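Local coordinates for trichothecene 3-O-acetyltransferase (Fusarium sporotrichioides, PDB 2ZBA), which transfers an acetyl group from acetyl-CoA to the 3-hydroxyl of trichothecenes in the biosynthesis of mycotoxins such as T-2 toxin, at residues Q31-Y36 with N123-R128; L146-N151 with L157-N162. All coordinates share one frame; numbering follows the deposited sequence.

Interaction 1. Residues Q31-Y36 with N123-R128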
loop_
_atom_site.group_PDB
_atom_site.type_symbol
_atom_site.label_atom_id
_atom_site.label_comp_id
_atom_site.label_asym_id
_atom_site.label_seq_id
_atom_site.Cartn_x
_atom_site.Cartn_y
_atom_site.Cartn_z
ATOM N N GLN A 31 -2.215 6.096 3.036
ATOM C CA GLN A 31 -3.581 6.627 3.098
ATOM C C GLN A 31 -4.599 5.716 2.392
ATOM O O GLN A 31 -4.292 5.156 1.347
ATOM C CB GLN A 31 -3.653 8.002 2.432
ATOM C CG GLN A 31 -2.779 9.084 3.043
ATOM C CD GLN A 31 -2.645 10.266 2.139
ATOM O OE1 GLN A 31 -2.707 10.131 0.906
ATOM N NE2 GLN A 31 -2.454 11.459 2.730
ATOM N N ILE A 32 -5.804 5.591 2.965
ATOM C CA ILE A 32 -6.904 4.851 2.318
ATOM C C ILE A 32 -8.252 5.503 2.652
ATOM O O ILE A 32 -8.492 5.897 3.791
ATOM C CB ILE A 32 -6.900 3.332 2.682
ATOM C CG1 ILE A 32 -7.899 2.534 1.823
ATOM C CG2 ILE A 32 -7.174 3.120 4.173
ATOM C CD1 ILE A 32 -7.452 2.258 0.386
ATOM N N SER A 33 -9.125 5.628 1.649
ATOM C CA SER A 33 -10.411 6.302 1.863
ATOM C C SER A 33 -11.570 5.359 1.635
ATOM O O SER A 33 -11.618 4.674 0.609
ATOM C CB SER A 33 -10.580 7.501 0.934
ATOM O OG SER A 33 -9.603 8.464 1.180
ATOM N N LEU A 34 -12.510 5.351 2.581
ATOM C CA LEU A 34 -13.727 4.541 2.464
ATOM C C LEU A 34 -14.910 5.485 2.322
ATOM O O LEU A 34 -15.146 6.306 3.207
ATOM C CB LEU A 34 -13.916 3.627 3.672
ATOM C CG LEU A 34 -13.053 2.355 3.776
ATOM C CD1 LEU A 34 -11.532 2.609 3.590
ATOM C CD2 LEU A 34 -13.331 1.612 5.094
ATOM N N VAL A 35 -15.628 5.368 1.205
ATOM C CA VAL A 35 -16.796 6.212 0.886
ATOM C C VAL A 35 -18.132 5.476 1.127
ATOM O O VAL A 35 -18.307 4.336 0.677
ATOM C CB VAL A 35 -16.735 6.692 -0.569
ATOM C CG1 VAL A 35 -17.811 7.763 -0.852
ATOM C CG2 VAL A 35 -15.319 7.218 -0.895
ATOM N N TYR A 36 -19.057 6.155 1.817
ATOM C CA TYR A 36 -20.402 5.662 2.143
ATOM C C TYR A 36 -21.463 6.722 1.769
ATOM O O TYR A 36 -21.203 7.924 1.913
ATOM C CB TYR A 36 -20.557 5.407 3.641
ATOM C CG TYR A 36 -19.547 4.490 4.299
ATOM C CD1 TYR A 36 -19.868 3.170 4.606
ATOM C CD2 TYR A 36 -18.282 4.964 4.651
ATOM C CE1 TYR A 36 -18.929 2.331 5.229
ATOM C CE2 TYR A 36 -17.353 4.153 5.270
ATOM C CZ TYR A 36 -17.665 2.849 5.555
ATOM O OH TYR A 36 -16.707 2.063 6.164
ATOM N N ASN A 123 -5.135 16.439 -0.110
ATOM C CA ASN A 123 -5.173 17.724 0.549
ATOM C C ASN A 123 -6.592 17.995 1.040
ATOM O O ASN A 123 -6.805 18.595 2.110
ATOM C CB ASN A 123 -4.658 18.791 -0.422
ATOM C CG ASN A 123 -3.184 18.543 -0.848
ATOM O OD1 ASN A 123 -2.872 18.427 -2.040
ATOM N ND2 ASN A 123 -2.290 18.459 0.130
ATOM N N VAL A 124 -7.559 17.481 0.278
ATOM C CA VAL A 124 -8.987 17.632 0.589
ATOM C C VAL A 124 -9.474 16.558 1.586
ATOM O O VAL A 124 -10.193 16.871 2.541
ATOM C CB VAL A 124 -9.859 17.615 -0.722
ATOM C CG1 VAL A 124 -11.345 17.602 -0.409
ATOM C CG2 VAL A 124 -9.532 18.789 -1.632
ATOM N N VAL A 125 -9.077 15.299 1.380
ATOM C CA VAL A 125 -9.672 14.197 2.151
ATOM C C VAL A 125 -8.854 13.570 3.288
ATOM O O VAL A 125 -9.417 12.857 4.130
ATOM C CB VAL A 125 -10.265 13.075 1.225
ATOM C CG1 VAL A 125 -11.426 13.627 0.383
ATOM C CG2 VAL A 125 -9.172 12.426 0.341
ATOM N N ALA A 126 -7.557 13.855 3.344
ATOM C CA ALA A 126 -6.648 13.197 4.297
ATOM C C ALA A 126 -6.096 14.157 5.371
ATOM O O ALA A 126 -5.886 15.347 5.093
ATOM C CB ALA A 126 -5.509 12.535 3.547
ATOM N N PRO A 127 -5.863 13.644 6.599
ATOM C CA PRO A 127 -5.414 14.524 7.691
ATOM C C PRO A 127 -3.950 14.946 7.590
ATOM O O PRO A 127 -3.570 15.976 8.160
ATOM C CB PRO A 127 -5.657 13.680 8.949
ATOM C CG PRO A 127 -5.525 12.257 8.474
ATOM C CD PRO A 127 -6.037 12.246 7.045
ATOM N N ARG A 128 -3.147 14.158 6.871
ATOM C CA ARG A 128 -1.751 14.487 6.588
ATOM C C ARG A 128 -1.378 13.977 5.209
ATOM O O ARG A 128 -1.972 13.021 4.724
ATOM C CB ARG A 128 -0.839 13.738 7.538
ATOM C CG ARG A 128 -0.626 14.324 8.867
ATOM C CD ARG A 128 0.464 13.501 9.464
ATOM N NE ARG A 128 1.755 13.860 8.885
ATOM C CZ ARG A 128 2.767 14.354 9.593
ATOM N NH1 ARG A 128 3.912 14.663 8.998
ATOM N NH2 ARG A 128 2.633 14.536 10.903
#

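Interaction 2. Residues L146-N151 with L157-N162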
loop_
_atom_site.group_PDB
_atom_site.type_symbol
_atom_site.label_atom_id
_atom_site.label_comp_id
_atom_site.label_asym_id
_atom_site.label_seq_id
_atom_site.Cartn_x
_atom_site.Cartn_y
_atom_site.Cartn_z
ATOM N N LEU A 146 -1.202 6.660 13.738
ATOM C CA LEU A 146 -2.473 6.538 13.039
ATOM C C LEU A 146 -3.241 7.851 13.161
ATOM O O LEU A 146 -3.325 8.426 14.246
ATOM C CB LEU A 146 -3.267 5.362 13.635
ATOM C CG LEU A 146 -4.418 4.714 12.846
ATOM C CD1 LEU A 146 -3.918 3.876 11.664
ATOM C CD2 LEU A 146 -5.277 3.834 13.776
ATOM N N LEU A 147 -3.763 8.348 12.044
ATOM C CA LEU A 147 -4.623 9.542 12.036
ATOM C C LEU A 147 -5.868 9.225 11.221
ATOM O O LEU A 147 -5.813 8.453 10.260
ATOM C CB LEU A 147 -3.921 10.762 11.407
ATOM C CG LEU A 147 -2.691 11.476 11.988
ATOM C CD1 LEU A 147 -1.412 10.856 11.459
ATOM C CD2 LEU A 147 -2.729 12.939 11.563
ATOM N N LEU A 148 -6.987 9.842 11.581
ATOM C CA LEU A 148 -8.230 9.619 10.846
ATOM C C LEU A 148 -8.835 10.948 10.431
ATOM O O LEU A 148 -8.762 11.936 11.166
ATOM C CB LEU A 148 -9.228 8.802 11.687
ATOM C CG LEU A 148 -8.865 7.340 12.000
ATOM C CD1 LEU A 148 -8.024 7.224 13.271
ATOM C CD2 LEU A 148 -10.084 6.445 12.114
ATOM N N GLN A 149 -9.395 10.980 9.229
ATOM C CA GLN A 149 -10.238 12.091 8.846
ATOM C C GLN A 149 -11.611 11.611 8.432
ATOM O O GLN A 149 -11.738 10.750 7.566
ATOM C CB GLN A 149 -9.606 12.892 7.722
ATOM C CG GLN A 149 -10.383 14.119 7.371
ATOM C CD GLN A 149 -9.473 15.212 6.954
ATOM O OE1 GLN A 149 -8.452 15.450 7.615
ATOM N NE2 GLN A 149 -9.796 15.877 5.853
ATOM N N LEU A 150 -12.631 12.189 9.054
ATOM C CA LEU A 150 -14.006 11.931 8.714
ATOM C C LEU A 150 -14.500 13.145 7.958
ATOM O O LEU A 150 -14.569 14.246 8.504
ATOM C CB LEU A 150 -14.805 11.706 9.993
ATOM C CG LEU A 150 -16.105 10.905 9.991
ATOM C CD1 LEU A 150 -15.946 9.513 9.347
ATOM C CD2 LEU A 150 -16.616 10.805 11.430
ATOM N N ASN A 151 -14.777 12.961 6.671
ATOM C CA ASN A 151 -15.211 14.058 5.813
ATOM C C ASN A 151 -16.715 13.955 5.586
ATOM O O ASN A 151 -17.217 12.865 5.299
ATOM C CB ASN A 151 -14.494 14.002 4.458
ATOM C CG ASN A 151 -12.987 14.095 4.582
ATOM O OD1 ASN A 151 -12.428 15.201 4.671
ATOM N ND2 ASN A 151 -12.311 12.929 4.570
ATOM N N LEU A 157 -20.174 10.391 2.886
ATOM C CA LEU A 157 -19.173 10.399 3.939
ATOM C C LEU A 157 -17.928 9.706 3.420
ATOM O O LEU A 157 -18.020 8.576 2.929
ATOM C CB LEU A 157 -19.689 9.634 5.146
ATOM C CG LEU A 157 -18.802 9.606 6.392
ATOM C CD1 LEU A 157 -19.115 10.795 7.302
ATOM C CD2 LEU A 157 -19.009 8.301 7.111
ATOM N N ILE A 158 -16.781 10.386 3.526
ATOM C CA ILE A 158 -15.463 9.796 3.259
ATOM C C ILE A 158 -14.644 9.666 4.548
ATOM O O ILE A 158 -14.317 10.668 5.211
ATOM C CB ILE A 158 -14.657 10.598 2.214
ATOM C CG1 ILE A 158 -15.447 10.729 0.911
ATOM C CG2 ILE A 158 -13.307 9.914 1.938
ATOM C CD1 ILE A 158 -14.799 11.650 -0.094
ATOM N N LEU A 159 -14.330 8.431 4.917
ATOM C CA LEU A 159 -13.422 8.199 6.018
ATOM C C LEU A 159 -12.049 7.881 5.447
ATOM O O LEU A 159 -11.908 6.963 4.628
ATOM C CB LEU A 159 -13.900 7.046 6.884
ATOM C CG LEU A 159 -12.948 6.621 7.995
ATOM C CD1 LEU A 159 -12.770 7.730 9.032
ATOM C CD2 LEU A 159 -13.487 5.400 8.630
ATOM N N THR A 160 -11.053 8.656 5.868
ATOM C CA THR A 160 -9.681 8.458 5.416
ATOM C C THR A 160 -8.820 8.055 6.595
ATOM O O THR A 160 -8.888 8.689 7.648
ATOM C CB THR A 160 -9.132 9.723 4.793
ATOM O OG1 THR A 160 -9.958 10.093 3.681
ATOM C CG2 THR A 160 -7.699 9.502 4.319
ATOM N N VAL A 161 -8.045 6.979 6.437
ATOM C CA VAL A 161 -7.149 6.512 7.502
ATOM C C VAL A 161 -5.678 6.571 7.082
ATOM O O VAL A 161 -5.303 6.024 6.024
ATOM C CB VAL A 161 -7.509 5.103 7.995
ATOM C CG1 VAL A 161 -6.655 4.729 9.212
ATOM C CG2 VAL A 161 -9.001 5.017 8.337
ATOM N N ASN A 162 -4.863 7.232 7.919
ATOM C CA ASN A 162 -3.411 7.414 7.693
ATOM C C ASN A 162 -2.585 6.568 8.642
ATOM O O ASN A 162 -2.868 6.533 9.831
ATOM C CB ASN A 162 -2.997 8.887 7.904
ATOM C CG ASN A 162 -3.157 9.730 6.666
ATOM O OD1 ASN A 162 -4.219 9.743 6.026
ATOM N ND2 ASN A 162 -2.095 10.447 6.310
#

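Interaction 1. Residues Q31-Y36 with N123-R128
Gln31 turns its CG opposite its own carbonyl carbon (chi1 -60°) and runs on extended (chi2 165°), which carries its terminal amide from strand 29-37 to the loop after helix 122-125. There Gln31 NE2 lies 2.6 Å from Arg128 O, but the N-H bends to 126°, so this hydrogen bond is short in distance and weak in direction. The same nitrogen also binds the Glu122 carboxylate, while Gln31 OE1 accepts from Arg410; the two ends of the amide are thereby told apart and its rotation is fixed. Ala126, the first residue to leave the helix, lays its methyl over the flat of this amide, with Ala126 CB 3.3 Å from Gln31 NE2. Arg128 takes part through its carbonyl alone, and Asn162 ND2 supplies Arg128 O with a second donor.

Two residues along the strand, on the same face, Ser33 meets the last turn of the helix. The touch is light, Ser33 OG standing 4.1 Å from Val125 CG2, the methyl branch set between Val125's backbone N and carbonyl carbon. The hydroxyl's hydrogen bond goes instead to Thr160 OG1 on the adjoining strand, and Thr160 in turn bonds to Val125 O at the helix end. The helix end and the loop behind it thus cover one face of the sheet in the N-terminal domain of this BAHD-superfamily enzyme, outside both the toxin and coenzyme A sites. With only 135 Å² buried between the segments, the contact depends on polar groups more than on hydrophobic area: the glutamine amide is buried, and the carboxylate and guanidinium at its two ends would probably polarise it in the direction its hydrogen bonds require.

Interaction 2. Residues L146-N151 with L157-N162
Leu150 drives one methyl between two leucines of the opposite strand, and packing is closest here: Leu150 CD1 reaches Leu159 CD1 at 3.7 Å and Leu157 CD2 at 4.0 Å, the side chains crossing obliquely. With CG anti to the backbone N (chi1 -156°), Leu150 leans across to the partner strand. At Leu148 the fit is looser, Leu148 CD2 lying beside Val161 CG2 at 4.2 Å, and it tightens again where Leu146 CD1 meets Val161 CG1 at 3.8 Å. Helix 44-61 covers the face of Leu148, Leu150 and Leu157; the loop at Pro127 and Arg128 packs on the other, over Leu147, Gln149 and Asn162. The two strands form an antiparallel beta hairpin, their N-to-C directions 166° apart, in the mixed sheet of the N-terminal domain. Leu147 with Asn162, Gln149 with Thr160 and Asn151 with Ile158 are the hydrogen-bonded pairs, each joined by two backbone bonds; the central one from Thr160 N to Gln149 O is 2.8 Å and nearly straight at 175°. On their face polar groups (Gln149, Asn151, Thr160, Asn162) are mixed with Leu147 and Ile158. Ile158 O is gripped twice by Asn151, through its backbone N and through Asn151 ND2 at 3.1 Å, the latter standing above the carbonyl plane. Gln149 NE2 holds Asn151 OD1 at 3.0 Å in a nearly straight bond, and Val125 O also accepts from Asn151 ND2.

Overall arrangement
From the N terminus, strand 29-37 comes first of the elements in these contacts; the chain then passes through helix 44-61 and several strands before interaction 1 brings residues 123-128 back to it, closing a loop of 86 residues. Interaction 2 opens only afterwards and closes locally, with five residues between its segments, so the two stand in series, neither nested nor crossed. Their centres are nevertheless about 5 Å apart, since strand 156-164 pairs with strand 29-37 (Leu34 N to Leu159 O 2.7 Å) and residues 123-128 pack on the hairpin (Pro127 CA to Gln149 OE1 3.2 Å). Strand 29-37 and the hairpin are thus neighbours in one sheet, and helix 122-125 with its following loop packs on one face of it.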